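Local coordinates for CLIP-associating protein (Drosophila melanogaster, PDB 4G3A) that tracks microtubule plus ends and stabilises dynamic microtubules during mitotic spindle formation, seen here as its N-terminal TOG-like domain, at residues A[29-34]-A[52-57]; A[48-53]-A[74-79]; A[147-152]-A[185-190]. All blocks are in the same frame, centred on the assembly; numbering follows the deposited sequence.

Interaction 1: residues A[29-34]-A[52-57]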
loop_
_atom_site.group_PDB
_atom_site.type_symbol
_atom_site.label_atom_id
_atom_site.label_comp_id
_atom_site.label_asym_id
_atom_site.label_seq_id
_atom_site.Cartn_x
_atom_site.Cartn_y
_atom_site.Cartn_z
ATOM N N GLU A 29 7.064 0.309 20.324
ATOM C CA GLU A 29 6.022 1.273 20.648
ATOM C C GLU A 29 6.622 2.649 20.912
ATOM O O GLU A 29 6.095 3.664 20.465
ATOM C CB GLU A 29 5.209 0.806 21.856
ATOM C CG GLU A 29 3.853 1.487 21.989
ATOM C CD GLU A 29 3.202 1.235 23.337
ATOM O OE1 GLU A 29 3.637 0.300 24.043
ATOM O OE2 GLU A 29 2.257 1.973 23.689
ATOM N N ASP A 30 7.737 2.679 21.635
ATOM C CA ASP A 30 8.369 3.944 21.984
ATOM C C ASP A 30 9.006 4.622 20.781
ATOM O O ASP A 30 8.937 5.841 20.645
ATOM C CB ASP A 30 9.403 3.740 23.088
ATOM C CG ASP A 30 8.772 3.336 24.402
ATOM O OD1 ASP A 30 7.589 3.686 24.620
ATOM O OD2 ASP A 30 9.458 2.671 25.213
ATOM N N LEU A 31 9.626 3.827 19.913
ATOM C CA LEU A 31 10.185 4.344 18.666
ATOM C C LEU A 31 9.109 5.109 17.895
ATOM O O LEU A 31 9.305 6.265 17.512
ATOM C CB LEU A 31 10.751 3.201 17.812
ATOM C CG LEU A 31 11.788 3.501 16.715
ATOM C CD1 LEU A 31 11.907 2.343 15.739
ATOM C CD2 LEU A 31 11.421 4.724 15.967
ATOM N N VAL A 32 7.968 4.466 17.672
ATOM C CA VAL A 32 6.864 5.124 16.974
ATOM C C VAL A 32 6.429 6.412 17.693
ATOM O O VAL A 32 6.286 7.466 17.073
ATOM C CB VAL A 32 5.661 4.179 16.789
ATOM C CG1 VAL A 32 4.493 4.935 16.182
ATOM C CG2 VAL A 32 6.046 2.998 15.910
ATOM N N THR A 33 6.243 6.328 19.006
ATOM C CA THR A 33 5.897 7.507 19.791
ATOM C C THR A 33 6.914 8.621 19.580
ATOM O O THR A 33 6.552 9.778 19.370
ATOM C CB THR A 33 5.822 7.181 21.285
ATOM O OG1 THR A 33 4.723 6.292 21.521
ATOM C CG2 THR A 33 5.630 8.452 22.100
ATOM N N PHE A 34 8.189 8.261 19.632
ATOM C CA PHE A 34 9.272 9.222 19.477
ATOM C C PHE A 34 9.192 9.932 18.131
ATOM O O PHE A 34 9.198 11.159 18.066
ATOM C CB PHE A 34 10.624 8.512 19.613
ATOM C CG PHE A 34 11.807 9.423 19.451
ATOM C CD1 PHE A 34 12.399 10.013 20.560
ATOM C CD2 PHE A 34 12.329 9.690 18.194
ATOM C CE1 PHE A 34 13.493 10.856 20.419
ATOM C CE2 PHE A 34 13.421 10.531 18.042
ATOM C CZ PHE A 34 14.007 11.110 19.159
ATOM N N ASP A 52 17.961 -0.374 8.423
ATOM C CA ASP A 52 18.428 -1.750 8.514
ATOM C C ASP A 52 17.831 -2.422 9.745
ATOM O O ASP A 52 17.435 -3.586 9.695
ATOM C CB ASP A 52 19.956 -1.803 8.572
ATOM C CG ASP A 52 20.615 -1.216 7.331
ATOM O OD1 ASP A 52 19.957 -1.153 6.270
ATOM O OD2 ASP A 52 21.797 -0.819 7.423
ATOM N N GLY A 53 17.761 -1.678 10.845
ATOM C CA GLY A 53 17.238 -2.206 12.095
ATOM C C GLY A 53 15.763 -2.562 12.027
ATOM O O GLY A 53 15.322 -3.538 12.635
ATOM N N LEU A 54 14.992 -1.767 11.295
ATOM C CA LEU A 54 13.557 -1.987 11.195
ATOM C C LEU A 54 13.240 -3.235 10.365
ATOM O O LEU A 54 12.179 -3.844 10.515
ATOM C CB LEU A 54 12.874 -0.764 10.572
ATOM C CG LEU A 54 12.826 0.501 11.427
ATOM C CD1 LEU A 54 12.367 1.688 10.602
ATOM C CD2 LEU A 54 11.916 0.293 12.625
HETATM N N MSE A 55 14.168 -3.607 9.491
HETATM C CA MSE A 55 13.921 -4.653 8.500
HETATM C C MSE A 55 13.578 -6.025 9.093
HETATM O O MSE A 55 12.621 -6.658 8.655
HETATM C CB MSE A 55 15.074 -4.736 7.496
HETATM C CG MSE A 55 15.152 -3.527 6.577
HETATM SE SE MSE A 55 13.479 -3.248 5.585
HETATM C CE MSE A 55 13.316 -5.048 4.854
ATOM N N PRO A 56 14.354 -6.489 10.090
ATOM C CA PRO A 56 13.984 -7.749 10.751
ATOM C C PRO A 56 12.621 -7.685 11.446
ATOM O O PRO A 56 11.948 -8.707 11.566
ATOM C CB PRO A 56 15.104 -7.943 11.781
ATOM C CG PRO A 56 16.268 -7.231 11.195
ATOM C CD PRO A 56 15.696 -6.030 10.491
ATOM N N TRP A 57 12.227 -6.507 11.915
ATOM C CA TRP A 57 10.917 -6.339 12.526
ATOM C C TRP A 57 9.844 -6.491 11.439
ATOM O O TRP A 57 8.866 -7.228 11.586
ATOM C CB TRP A 57 10.805 -4.945 13.150
ATOM C CG TRP A 57 11.637 -4.721 14.394
ATOM C CD1 TRP A 57 12.599 -5.544 14.906
ATOM C CD2 TRP A 57 11.564 -3.591 15.277
ATOM N NE1 TRP A 57 13.132 -4.994 16.053
ATOM C CE2 TRP A 57 12.513 -3.798 16.302
ATOM C CE3 TRP A 57 10.789 -2.425 15.299
ATOM C CZ2 TRP A 57 12.703 -2.885 17.336
ATOM C CZ3 TRP A 57 10.980 -1.518 16.329
ATOM C CH2 TRP A 57 11.932 -1.752 17.331
#
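With its CG turned anti to the backbone N (chi1 -159°) and chi2 also extended, L31 reaches out from helix 21-36 and delivers its CD1 methyl to helix 47-58. L54 and W57 take the other choice: in both, CG stands beside the backbone N, chi1 -70° and -71°. One turn apart on 47-58, they present a methyl and the six-membered ring of the indole to the same visitor. This is helix-on-helix packing in the N-terminal part of the TOG-like domain, a solenoid of HEAT-type helices; segment 52-57 belongs to HEAT 1.

A single methyl does all the touching on the 29-34 side. L31 CD1 lies 3.7 Å from L54 CD2, the closest approach of the contact, the two leucine side chains meeting at a slant. The same CD1 also sits against the six-membered part of the W57 indole, approaching it obliquely. No hydrogen bond passes between the segments, and the backbones stay well apart, the nearest CA atoms being those of L31 and L54 at 10.4 Å, so side chains alone bridge the gap.

All three residues are buried, and other helices close in around them. Helix 9-18 supplies F12 against L31 and M16 against both L54 and W57, while F73 and L76 of helix 63-80 press on L54. The indole is further packed by K24 and A28 of helix 21-36.

Away from the interface, T33 OG1 donates to E29 O at 3.1 Å, from the face of that carbonyl opposite to the one used by T33 N. Within 52-57, G53 O lies over one face of the W57 indole, near its rim, and on the other helix L31 CD1 stops 4.0 Å from W57 CZ3.

Interaction 2: residues A[48-53]-A[74-79]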
loop_
_atom_site.group_PDB
_atom_site.type_symbol
_atom_site.label_atom_id
_atom_site.label_comp_id
_atom_site.label_asym_id
_atom_site.label_seq_id
_atom_site.Cartn_x
_atom_site.Cartn_y
_atom_site.Cartn_z
ATOM N N GLY A 48 20.454 5.078 7.636
ATOM C CA GLY A 48 20.455 3.732 7.096
ATOM C C GLY A 48 20.492 2.676 8.184
ATOM O O GLY A 48 19.921 1.597 8.036
ATOM N N PHE A 49 21.162 2.989 9.289
ATOM C CA PHE A 49 21.234 2.065 10.415
ATOM C C PHE A 49 19.857 1.799 11.013
ATOM O O PHE A 49 19.560 0.683 11.437
ATOM C CB PHE A 49 22.168 2.595 11.506
ATOM C CG PHE A 49 23.625 2.428 11.198
ATOM C CD1 PHE A 49 24.135 1.190 10.843
ATOM C CD2 PHE A 49 24.492 3.502 11.296
ATOM C CE1 PHE A 49 25.480 1.034 10.571
ATOM C CE2 PHE A 49 25.837 3.352 11.027
ATOM C CZ PHE A 49 26.331 2.116 10.664
ATOM N N LEU A 50 19.020 2.830 11.063
ATOM C CA LEU A 50 17.673 2.651 11.588
ATOM C C LEU A 50 16.850 1.836 10.606
ATOM O O LEU A 50 16.094 0.949 11.006
ATOM C CB LEU A 50 16.998 3.992 11.871
ATOM C CG LEU A 50 15.557 3.843 12.366
ATOM C CD1 LEU A 50 15.512 2.984 13.620
ATOM C CD2 LEU A 50 14.924 5.200 12.619
ATOM N N ILE A 51 17.007 2.139 9.321
ATOM C CA ILE A 51 16.322 1.397 8.260
ATOM C C ILE A 51 16.667 -0.081 8.320
ATOM O O ILE A 51 15.781 -0.933 8.286
ATOM C CB ILE A 51 16.695 1.917 6.870
ATOM C CG1 ILE A 51 16.330 3.395 6.750
ATOM C CG2 ILE A 51 16.008 1.073 5.781
ATOM C CD1 ILE A 51 14.833 3.680 6.934
ATOM N N ASP A 52 17.961 -0.374 8.423
ATOM C CA ASP A 52 18.428 -1.750 8.514
ATOM C C ASP A 52 17.831 -2.422 9.745
ATOM O O ASP A 52 17.435 -3.586 9.695
ATOM C CB ASP A 52 19.956 -1.803 8.572
ATOM C CG ASP A 52 20.615 -1.216 7.331
ATOM O OD1 ASP A 52 19.957 -1.153 6.270
ATOM O OD2 ASP A 52 21.797 -0.819 7.423
ATOM N N GLY A 53 17.761 -1.678 10.845
ATOM C CA GLY A 53 17.238 -2.206 12.095
ATOM C C GLY A 53 15.763 -2.562 12.027
ATOM O O GLY A 53 15.322 -3.538 12.635
ATOM N N SER A 74 6.202 4.792 8.321
ATOM C CA SER A 74 5.298 5.894 8.003
ATOM C C SER A 74 5.807 7.211 8.604
ATOM O O SER A 74 5.788 8.256 7.943
ATOM C CB SER A 74 3.872 5.589 8.471
ATOM O OG SER A 74 3.171 4.830 7.494
ATOM N N GLU A 75 6.276 7.160 9.850
ATOM C CA GLU A 75 6.777 8.369 10.509
ATOM C C GLU A 75 8.050 8.913 9.853
ATOM O O GLU A 75 8.188 10.120 9.675
ATOM C CB GLU A 75 6.979 8.138 12.014
ATOM C CG GLU A 75 5.680 7.853 12.748
ATOM C CD GLU A 75 4.609 8.900 12.470
ATOM O OE1 GLU A 75 4.931 10.113 12.462
ATOM O OE2 GLU A 75 3.441 8.510 12.251
ATOM N N LEU A 76 8.963 8.024 9.469
ATOM C CA LEU A 76 10.155 8.432 8.717
ATOM C C LEU A 76 9.787 9.040 7.364
ATOM O O LEU A 76 10.376 10.039 6.937
ATOM C CB LEU A 76 11.104 7.246 8.506
ATOM C CG LEU A 76 11.739 6.647 9.764
ATOM C CD1 LEU A 76 12.382 5.299 9.463
ATOM C CD2 LEU A 76 12.755 7.610 10.365
ATOM N N ILE A 77 8.808 8.435 6.690
ATOM C CA ILE A 77 8.341 8.968 5.419
ATOM C C ILE A 77 7.833 10.388 5.623
ATOM O O ILE A 77 8.172 11.288 4.860
ATOM C CB ILE A 77 7.210 8.110 4.824
ATOM C CG1 ILE A 77 7.759 6.778 4.321
ATOM C CG2 ILE A 77 6.515 8.840 3.686
ATOM C CD1 ILE A 77 6.694 5.726 4.227
ATOM N N LYS A 78 7.011 10.586 6.652
ATOM C CA LYS A 78 6.473 11.912 6.941
ATOM C C LYS A 78 7.576 12.931 7.216
ATOM O O LYS A 78 7.506 14.063 6.746
ATOM C CB LYS A 78 5.503 11.858 8.116
ATOM C CG LYS A 78 4.236 11.099 7.819
ATOM C CD LYS A 78 3.415 10.953 9.071
ATOM C CE LYS A 78 2.422 9.827 8.933
ATOM N NZ LYS A 78 1.666 9.672 10.203
ATOM N N ARG A 79 8.600 12.525 7.962
ATOM C CA ARG A 79 9.706 13.426 8.287
ATOM C C ARG A 79 10.677 13.605 7.130
ATOM O O ARG A 79 11.236 14.688 6.949
ATOM C CB ARG A 79 10.499 12.909 9.487
ATOM C CG ARG A 79 9.753 12.915 10.788
ATOM C CD ARG A 79 10.676 12.479 11.885
ATOM N NE ARG A 79 10.049 12.592 13.194
ATOM C CZ ARG A 79 10.314 13.555 14.069
ATOM N NH1 ARG A 79 11.206 14.501 13.785
ATOM N NH2 ARG A 79 9.685 13.567 15.233
#
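HEAT 1 is built from two helices, 47-58 and 63-80, and this contact is part of the apolar seam between them: L50 and I51 on the first, L76 on the second. L76 fits between its two partners by dividing its branches. Its CD2 meets L50 CD2 at 3.9 Å, and its CD1 meets I51 CD1 at the same separation of 3.9 Å. The split is not complete, since L76 CD1 also lies 4.1 Å from L50 CD2, which closes the three side chains into one cluster of methyls.

The two neighbours on 48-53 differ in their first torsions. L50 carries its CG anti to the backbone N (chi1 177°), and it slants across L76. In I51 it is CG1 that stands beside the backbone N, with chi2 at -61°, and the side chain runs past L76 in the opposite direction until the delta methyls meet. The CA atoms of I51 and L76, the nearest pair across the segments, are still 9.4 Å apart. Contact between the two helices of the repeat therefore rests here on side-chain ends, as expected of an all-helical solenoid whose paired helices enclose a hydrophobic core.

Neighbouring helices extend that core. L9, I13 and M16 of helix 9-18 lie against L50, and L35 of helix 21-36 reaches L76, while Y87 adjoins I51 from a loop.

The polar groups of 74-79 find partners away from this seam. K78 NZ bonds E75 OE2 at 2.9 Å in a salt bridge within the segment, on the syn side of that oxygen but 32° out of the carboxylate plane. S74 OG is tied to D116 in helix 104-119, and R79 grips backbone carbonyls of L35 and N40 through NE and NH1.

Interaction 3: residues A[147-152]-A[185-190]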
loop_
_atom_site.group_PDB
_atom_site.type_symbol
_atom_site.label_atom_id
_atom_site.label_comp_id
_atom_site.label_asym_id
_atom_site.label_seq_id
_atom_site.Cartn_x
_atom_site.Cartn_y
_atom_site.Cartn_z
ATOM N N GLU A 147 -6.177 -6.412 -1.916
ATOM C CA GLU A 147 -5.744 -5.180 -1.269
ATOM C C GLU A 147 -5.192 -4.197 -2.299
ATOM O O GLU A 147 -5.478 -2.998 -2.240
ATOM C CB GLU A 147 -4.702 -5.469 -0.174
ATOM C CG GLU A 147 -5.274 -6.087 1.095
ATOM C CD GLU A 147 -6.122 -5.108 1.890
ATOM O OE1 GLU A 147 -5.937 -3.879 1.724
ATOM O OE2 GLU A 147 -6.968 -5.569 2.683
ATOM N N PHE A 148 -4.411 -4.709 -3.245
ATOM C CA PHE A 148 -3.833 -3.847 -4.258
ATOM C C PHE A 148 -4.899 -3.136 -5.088
ATOM O O PHE A 148 -4.757 -1.946 -5.383
ATOM C CB PHE A 148 -2.838 -4.586 -5.160
ATOM C CG PHE A 148 -2.366 -3.752 -6.320
ATOM C CD1 PHE A 148 -1.764 -2.519 -6.095
ATOM C CD2 PHE A 148 -2.567 -4.178 -7.635
ATOM C CE1 PHE A 148 -1.356 -1.732 -7.152
ATOM C CE2 PHE A 148 -2.150 -3.392 -8.704
ATOM C CZ PHE A 148 -1.543 -2.176 -8.459
ATOM N N LEU A 149 -5.968 -3.849 -5.451
ATOM C CA LEU A 149 -7.080 -3.206 -6.157
ATOM C C LEU A 149 -7.603 -2.046 -5.316
ATOM O O LEU A 149 -7.907 -0.982 -5.845
ATOM C CB LEU A 149 -8.192 -4.208 -6.491
ATOM C CG LEU A 149 -7.804 -5.246 -7.557
ATOM C CD1 LEU A 149 -8.824 -6.371 -7.652
ATOM C CD2 LEU A 149 -7.578 -4.599 -8.928
ATOM N N GLN A 150 -7.670 -2.241 -4.003
ATOM C CA GLN A 150 -8.149 -1.190 -3.114
ATOM C C GLN A 150 -7.165 -0.021 -3.061
ATOM O O GLN A 150 -7.569 1.138 -2.952
ATOM C CB GLN A 150 -8.419 -1.751 -1.716
ATOM C CG GLN A 150 -9.004 -0.738 -0.744
ATOM C CD GLN A 150 -10.409 -0.319 -1.112
ATOM O OE1 GLN A 150 -10.715 0.879 -1.191
ATOM N NE2 GLN A 150 -11.277 -1.301 -1.349
ATOM N N THR A 151 -5.868 -0.324 -3.144
ATOM C CA THR A 151 -4.862 0.729 -3.190
ATOM C C THR A 151 -5.089 1.607 -4.413
ATOM O O THR A 151 -4.963 2.831 -4.347
ATOM C CB THR A 151 -3.429 0.151 -3.269
ATOM O OG1 THR A 151 -3.191 -0.718 -2.152
ATOM C CG2 THR A 151 -2.403 1.276 -3.280
ATOM N N ILE A 152 -5.397 0.979 -5.544
ATOM C CA ILE A 152 -5.697 1.727 -6.760
ATOM C C ILE A 152 -6.911 2.625 -6.547
ATOM O O ILE A 152 -6.905 3.817 -6.895
ATOM C CB ILE A 152 -6.011 0.783 -7.932
ATOM C CG1 ILE A 152 -4.765 -0.005 -8.343
ATOM C CG2 ILE A 152 -6.587 1.572 -9.109
ATOM C CD1 ILE A 152 -5.043 -1.068 -9.405
ATOM N N ARG A 185 -12.465 -11.558 -7.530
ATOM C CA ARG A 185 -13.400 -11.314 -8.632
ATOM C C ARG A 185 -14.325 -10.157 -8.274
ATOM O O ARG A 185 -14.522 -9.237 -9.067
ATOM C CB ARG A 185 -14.218 -12.571 -8.984
ATOM C CG ARG A 185 -13.387 -13.720 -9.569
ATOM C CD ARG A 185 -14.276 -14.827 -10.211
ATOM N NE ARG A 185 -15.144 -15.463 -9.222
ATOM C CZ ARG A 185 -14.820 -16.540 -8.505
ATOM N NH1 ARG A 185 -13.642 -17.135 -8.667
ATOM N NH2 ARG A 185 -15.680 -17.032 -7.624
ATOM N N GLU A 186 -14.885 -10.200 -7.068
ATOM C CA GLU A 186 -15.786 -9.147 -6.601
ATOM C C GLU A 186 -15.102 -7.790 -6.402
ATOM O O GLU A 186 -15.695 -6.751 -6.684
ATOM C CB GLU A 186 -16.534 -9.592 -5.342
ATOM C CG GLU A 186 -17.554 -10.685 -5.646
ATOM C CD GLU A 186 -18.407 -11.068 -4.454
ATOM O OE1 GLU A 186 -17.979 -10.816 -3.308
ATOM O OE2 GLU A 186 -19.508 -11.627 -4.667
ATOM N N ALA A 187 -13.859 -7.805 -5.930
ATOM C CA ALA A 187 -13.064 -6.585 -5.783
ATOM C C ALA A 187 -12.773 -5.947 -7.139
ATOM O O ALA A 187 -12.769 -4.726 -7.277
ATOM C CB ALA A 187 -11.755 -6.900 -5.077
ATOM N N ALA A 188 -12.500 -6.790 -8.131
ATOM C CA ALA A 188 -12.182 -6.323 -9.471
ATOM C C ALA A 188 -13.397 -5.586 -10.047
ATOM O O ALA A 188 -13.258 -4.539 -10.686
ATOM C CB ALA A 188 -11.792 -7.501 -10.358
ATOM N N ILE A 189 -14.580 -6.146 -9.811
ATOM C CA ILE A 189 -15.827 -5.519 -10.245
ATOM C C ILE A 189 -15.957 -4.134 -9.637
ATOM O O ILE A 189 -16.122 -3.150 -10.350
ATOM C CB ILE A 189 -17.061 -6.347 -9.835
ATOM C CG1 ILE A 189 -17.070 -7.683 -10.574
ATOM C CG2 ILE A 189 -18.340 -5.573 -10.134
ATOM C CD1 ILE A 189 -18.087 -8.665 -10.051
ATOM N N GLN A 190 -15.886 -4.070 -8.313
ATOM C CA GLN A 190 -16.019 -2.792 -7.631
ATOM C C GLN A 190 -14.945 -1.789 -8.053
ATOM O O GLN A 190 -15.217 -0.588 -8.104
ATOM C CB GLN A 190 -16.038 -2.963 -6.111
ATOM C CG GLN A 190 -16.544 -1.730 -5.390
ATOM C CD GLN A 190 -17.931 -1.333 -5.865
ATOM O OE1 GLN A 190 -18.727 -2.182 -6.264
ATOM N NE2 GLN A 190 -18.225 -0.044 -5.831
#
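L149 on helix 142-159 meets A187 and A188 on helix 182-199, and it alone carries the contact for its segment. Taken from the start of 147-152, E147 points its CB away from the partner helix; its OE1 accepts a hydrogen bond from Q111 instead. Next comes F148, which packs within its own neighbourhood, its ring edge-to-face with F137 and covered by L132, A133 and C136, while I152 CG1 lies over one face, toward the rim.

Then L149 turns to the other helix. Its CG sits beside the backbone N and anti to the carbonyl carbon (chi1 -69°), and with chi2 extended the CD1 methyl is carried across to the backbone of 185-190. There it settles 3.7 Å from A188 N and 3.8 Å from A188 CA. A187 CB is 3.9 Å from that same L149 CD1, and A188 CB stands a little farther from it at 4.2 Å. The leucine thus rests on the main chain where two alanines in a row leave it accessible, a packing of neighbouring helices in the TOG-domain solenoid, with helix 170-175 between them in sequence, that brings HEAT 3 up against helix 142-159.

Q150 and T151 follow without touching the partner: T151 OG1 bonds Q111 OE1, so E147 and T151, one turn apart, both engage the same glutamine.

L176 also packs on L149, and L177 on A188, from the loop ahead of helix 182-199. Small residues let the backbones come close, CA of L149 lying 6.8 Å from CA of A188. With no hydrogen bond or salt bridge between the segments, the contact depends on dispersion and on the exclusion of water from a leucine methyl.

In the fold
Interactions 1 and 2 form one continuous core, with centres 8 Å apart. Helix 47-58 serves both, and D52 and G53 belong to each. L54 CD1 lies 3.8 Å from L76 CD1, and L31 CD1 lies 4.2 Å from L50 CD1, so helices 21-36, 47-58 and 63-80 pack as a trio. Interaction 3 is a separate piece of the same solenoid on the opposite side of the chain's centre, its own centre 30 Å from that of interaction 1 and 29 Å from that of interaction 2; nearest atoms are about 18 Å and 13 Å away. All three are apolar packing without hydrogen bonds between segments.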